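Local coordinates for protein Uly1 (Catenovulum maritimum, PDB 7DRQ) that probably depolymerises ulvan, a polysaccharide of green algae, as a calcium-binding lyase of polysaccharide lyase family 24, at residues D285-Y297 against A322-P335. Numbering follows the deposited sequence.
With CA (calcium ion), chain E.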
# COMPACT_ATOMS: atom_id res chain seq x y z
N ASP A 285 -25.50 10.72 6.72
CA ASP A 285 -25.74 9.96 7.93
C ASP A 285 -24.69 10.35 8.96
O ASP A 285 -23.98 11.34 8.80
CB ASP A 285 -25.73 8.45 7.63
CG ASP A 285 -24.38 7.96 7.10
OD1 ASP A 285 -23.41 8.75 7.06
OD2 ASP A 285 -24.31 6.79 6.69
N ARG A 286 -24.60 9.56 10.02
CA ARG A 286 -23.65 9.83 11.09
C ARG A 286 -22.20 9.60 10.68
O ARG A 286 -21.29 10.00 11.42
CB ARG A 286 -23.97 8.96 12.30
CG ARG A 286 -23.82 7.47 12.02
CD ARG A 286 -24.39 6.60 13.12
NE ARG A 286 -23.67 6.73 14.39
CZ ARG A 286 -23.35 5.69 15.15
NH1 ARG A 286 -23.67 4.45 14.76
NH2 ARG A 286 -22.72 5.87 16.30
N PHE A 287 -21.95 8.96 9.53
CA PHE A 287 -20.60 8.57 9.13
C PHE A 287 -20.02 9.62 8.18
O PHE A 287 -20.44 9.73 7.03
CB PHE A 287 -20.62 7.18 8.50
CG PHE A 287 -21.04 6.10 9.45
CD1 PHE A 287 -20.18 5.68 10.47
CD2 PHE A 287 -22.29 5.52 9.36
CE1 PHE A 287 -20.57 4.69 11.37
CE2 PHE A 287 -22.70 4.54 10.26
CZ PHE A 287 -21.84 4.13 11.27
N ARG A 288 -19.06 10.40 8.68
CA ARG A 288 -18.40 11.40 7.85
C ARG A 288 -17.74 10.77 6.64
O ARG A 288 -17.71 11.36 5.55
CB ARG A 288 -17.36 12.14 8.69
CG ARG A 288 -16.58 13.18 7.93
CD ARG A 288 -15.63 13.91 8.88
NE ARG A 288 -14.77 14.83 8.16
CZ ARG A 288 -13.44 14.83 8.22
NH1 ARG A 288 -12.81 13.96 8.99
NH2 ARG A 288 -12.74 15.73 7.53
N ALA A 289 -17.19 9.57 6.81
CA ALA A 289 -16.48 8.88 5.74
C ALA A 289 -16.80 7.40 5.79
O ALA A 289 -17.92 7.00 5.44
CB ALA A 289 -14.98 9.14 5.83
N GLN A 290 -15.88 6.57 6.28
CA GLN A 290 -16.13 5.13 6.24
C GLN A 290 -17.07 4.68 7.36
O GLN A 290 -17.30 5.38 8.35
CB GLN A 290 -14.81 4.34 6.32
CG GLN A 290 -14.05 4.21 5.00
CD GLN A 290 -13.26 5.45 4.65
OE1 GLN A 290 -13.77 6.37 4.00
NE2 GLN A 290 -11.99 5.49 5.07
N ASP A 291 -17.60 3.48 7.18
CA ASP A 291 -18.41 2.79 8.18
C ASP A 291 -18.08 1.31 8.12
O ASP A 291 -17.55 0.81 7.13
CB ASP A 291 -19.93 3.02 7.96
CG ASP A 291 -20.47 2.25 6.75
OD1 ASP A 291 -20.89 1.09 6.94
OD2 ASP A 291 -20.47 2.80 5.63
N GLY A 292 -18.38 0.61 9.21
CA GLY A 292 -18.27 -0.82 9.24
C GLY A 292 -16.84 -1.33 9.29
O GLY A 292 -15.88 -0.55 9.20
N MSE A 293 -16.70 -2.64 9.44
CA MSE A 293 -15.40 -3.30 9.37
C MSE A 293 -15.67 -4.70 8.80
O MSE A 293 -16.57 -5.40 9.27
CB MSE A 293 -14.73 -3.36 10.74
CG MSE A 293 -13.35 -3.94 10.72
SE MSE A 293 -12.56 -3.76 12.52
CE MSE A 293 -12.31 -1.84 12.61
N PHE A 294 -14.90 -5.10 7.80
CA PHE A 294 -15.26 -6.27 7.00
C PHE A 294 -14.03 -7.13 6.74
O PHE A 294 -12.90 -6.63 6.70
CB PHE A 294 -15.90 -5.83 5.68
CG PHE A 294 -17.06 -4.88 5.86
CD1 PHE A 294 -18.35 -5.35 6.02
CD2 PHE A 294 -16.84 -3.50 5.89
CE1 PHE A 294 -19.42 -4.46 6.21
CE2 PHE A 294 -17.88 -2.62 6.07
CZ PHE A 294 -19.18 -3.10 6.22
N TYR A 295 -14.27 -8.42 6.50
CA TYR A 295 -13.18 -9.36 6.30
C TYR A 295 -13.71 -10.57 5.55
O TYR A 295 -14.82 -11.04 5.82
CB TYR A 295 -12.57 -9.80 7.64
CG TYR A 295 -11.73 -11.07 7.62
CD1 TYR A 295 -10.42 -11.06 7.17
CD2 TYR A 295 -12.24 -12.26 8.13
CE1 TYR A 295 -9.64 -12.20 7.20
CE2 TYR A 295 -11.49 -13.42 8.14
CZ TYR A 295 -10.18 -13.39 7.67
OH TYR A 295 -9.42 -14.53 7.72
N ALA A 296 -12.91 -11.08 4.61
CA ALA A 296 -13.24 -12.32 3.93
C ALA A 296 -11.94 -13.00 3.53
O ALA A 296 -10.90 -12.35 3.41
CB ALA A 296 -14.13 -12.08 2.70
N TYR A 297 -12.01 -14.31 3.29
CA TYR A 297 -10.83 -15.04 2.87
C TYR A 297 -11.23 -16.07 1.82
O TYR A 297 -12.39 -16.48 1.74
CB TYR A 297 -10.12 -15.72 4.05
CG TYR A 297 -10.93 -16.82 4.70
CD1 TYR A 297 -10.85 -18.13 4.25
CD2 TYR A 297 -11.77 -16.54 5.77
CE1 TYR A 297 -11.60 -19.14 4.83
CE2 TYR A 297 -12.53 -17.54 6.36
CZ TYR A 297 -12.43 -18.83 5.89
OH TYR A 297 -13.18 -19.83 6.48
N ALA A 322 -21.63 -5.44 1.28
CA ALA A 322 -20.47 -5.63 2.15
C ALA A 322 -20.83 -6.38 3.44
O ALA A 322 -19.99 -7.11 3.97
CB ALA A 322 -19.83 -4.28 2.48
N ASP A 323 -22.05 -6.21 3.95
CA ASP A 323 -22.40 -6.80 5.24
C ASP A 323 -22.25 -8.32 5.27
O ASP A 323 -22.13 -8.88 6.36
CB ASP A 323 -23.84 -6.42 5.63
CG ASP A 323 -23.93 -5.00 6.17
OD1 ASP A 323 -22.89 -4.31 6.23
OD2 ASP A 323 -25.05 -4.56 6.52
N GLU A 324 -22.26 -9.00 4.11
CA GLU A 324 -21.94 -10.43 4.11
C GLU A 324 -20.61 -10.71 4.79
O GLU A 324 -20.42 -11.78 5.37
CB GLU A 324 -21.88 -10.98 2.68
CG GLU A 324 -23.19 -10.86 1.93
CD GLU A 324 -23.24 -11.77 0.72
OE1 GLU A 324 -22.55 -12.82 0.73
OE2 GLU A 324 -23.95 -11.42 -0.24
N ALA A 325 -19.69 -9.75 4.73
CA ALA A 325 -18.34 -9.91 5.26
C ALA A 325 -18.13 -9.15 6.57
O ALA A 325 -16.99 -8.95 7.00
CB ALA A 325 -17.32 -9.47 4.21
N LEU A 326 -19.21 -8.72 7.21
CA LEU A 326 -19.11 -7.93 8.44
C LEU A 326 -18.34 -8.66 9.54
O LEU A 326 -18.52 -9.86 9.75
CB LEU A 326 -20.52 -7.61 8.94
CG LEU A 326 -20.61 -6.75 10.20
CD1 LEU A 326 -20.21 -5.30 9.88
CD2 LEU A 326 -22.04 -6.80 10.76
N VAL A 327 -17.50 -7.91 10.28
CA VAL A 327 -16.95 -8.42 11.54
C VAL A 327 -17.30 -7.52 12.73
O VAL A 327 -17.40 -8.00 13.87
CB VAL A 327 -15.41 -8.62 11.46
CG1 VAL A 327 -15.04 -9.66 10.40
CG2 VAL A 327 -14.69 -7.29 11.21
N MSE A 328 -17.50 -6.22 12.49
CA MSE A 328 -17.67 -5.25 13.60
C MSE A 328 -18.24 -3.94 13.07
O MSE A 328 -17.99 -3.58 11.92
CB MSE A 328 -16.33 -5.03 14.32
CG MSE A 328 -16.40 -4.47 15.77
SE MSE A 328 -16.37 -2.52 15.94
CE MSE A 328 -14.79 -2.15 14.71
N ARG A 329 -19.02 -3.23 13.88
CA ARG A 329 -19.54 -1.93 13.46
C ARG A 329 -18.84 -0.87 14.29
O ARG A 329 -19.22 -0.67 15.45
CB ARG A 329 -21.05 -1.85 13.66
CG ARG A 329 -21.87 -2.89 12.91
CD ARG A 329 -22.22 -2.41 11.52
NE ARG A 329 -23.25 -3.27 10.95
CZ ARG A 329 -23.47 -3.41 9.65
NH1 ARG A 329 -22.73 -2.74 8.77
NH2 ARG A 329 -24.43 -4.23 9.23
N PRO A 330 -17.84 -0.15 13.76
CA PRO A 330 -17.11 0.81 14.62
C PRO A 330 -17.98 1.96 15.13
O PRO A 330 -17.63 2.58 16.14
CB PRO A 330 -15.99 1.33 13.71
CG PRO A 330 -15.85 0.32 12.63
CD PRO A 330 -17.20 -0.33 12.45
N GLY A 331 -19.09 2.27 14.46
CA GLY A 331 -20.03 3.25 14.99
C GLY A 331 -20.50 2.90 16.40
O GLY A 331 -20.81 3.80 17.20
N ASP A 332 -20.57 1.60 16.72
CA ASP A 332 -20.91 1.14 18.03
C ASP A 332 -20.00 1.71 19.11
O ASP A 332 -20.40 1.75 20.28
CB ASP A 332 -20.81 -0.39 18.08
CG ASP A 332 -21.76 -1.02 17.17
OD1 ASP A 332 -22.54 -0.23 16.54
OD2 ASP A 332 -21.98 -2.27 17.17
N LEU A 333 -18.74 2.00 18.77
CA LEU A 333 -17.78 2.50 19.74
C LEU A 333 -18.09 3.92 20.20
O LEU A 333 -17.54 4.37 21.21
CB LEU A 333 -16.38 2.43 19.14
CG LEU A 333 -15.98 1.07 18.58
CD1 LEU A 333 -14.62 1.14 17.89
CD2 LEU A 333 -15.99 0.00 19.66
N LEU A 334 -18.94 4.64 19.47
CA LEU A 334 -19.42 5.96 19.85
C LEU A 334 -20.93 5.91 19.73
O LEU A 334 -21.52 6.52 18.84
CB LEU A 334 -18.82 7.05 18.95
CG LEU A 334 -17.30 7.17 19.00
CD1 LEU A 334 -16.78 7.96 17.81
CD2 LEU A 334 -16.88 7.86 20.31
N PRO A 335 -21.59 5.15 20.60
CA PRO A 335 -23.01 4.82 20.36
C PRO A 335 -23.93 6.01 20.47
O PRO A 335 -25.05 5.94 19.96
CB PRO A 335 -23.31 3.77 21.44
CG PRO A 335 -22.33 4.04 22.52
CD PRO A 335 -21.09 4.57 21.86
CA CA E . -21.90 9.47 5.24
O HOH W 1 -22.25 7.05 4.87
O HOH W 2 -22.60 11.75 6.12
O HOH W 3 -23.90 2.43 16.85
O HOH W 4 -19.81 8.67 4.09
O HOH W 5 -21.62 -0.08 9.22
O HOH W 6 -20.29 1.01 11.72
O HOH W 7 -21.45 10.89 3.48
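Arg286 reaches the 3-10 turn 330-333 with its guanidinium, whose NH2 donates to Gly331 O at 3.0 Å, from above the carbonyl plane; Leu334 N takes the same oxygen from the opposite face. NE serves Ala337 O, and a water joins NH1 to Asp332 OD1. With an alanine here, Gly331 O is likely to keep one donor fewer and the 3-10 turn to be held less firmly to the calcium loop. An Asx turn shapes that loop: Asp285 OD1 accepts from Phe287 N and binds calcium at 2.5 Å, with Phe287 O and Leu283 O as further ligands. The Phe287 ring is sandwiched between Arg286 CG and Asp291 CB, and at its edge CE1 lies 3.9 Å from Gly331 CA, where a side chain would clash. Gly292, at positive phi, likewise spares room for the Phe294 ring; Pro330 CD packs on its backbone, 3.3 Å from Gly292 C.

Next comes selenomethionine Met293. Its CG, anti to the backbone N (chi1 -176°), lies 3.6 Å from Val327 CG2, and its CE makes a tight contact with CE of Met328, also selenomethionine. Met293 O receives a nearly straight bond from Val327 N (2.9 Å, 172°). Phe294 lies under Ala322 CB, a CH-pi contact 4.0 Å from the ring centroid, while Asp323 OD1 meets the ring edge, its carboxylate nearly coplanar with the ring (18°); Arg329 grips and steadies that carboxylate end-on through two nitrogens. Tyr295 N closes the pairing on Ala325 O at 2.8 Å.

Few backbone bonds thus join 322-335 to strand 290-297, consistent with a propeller blade; apolar contacts supplement them, and Arg286 ties the turn to the calcium loop.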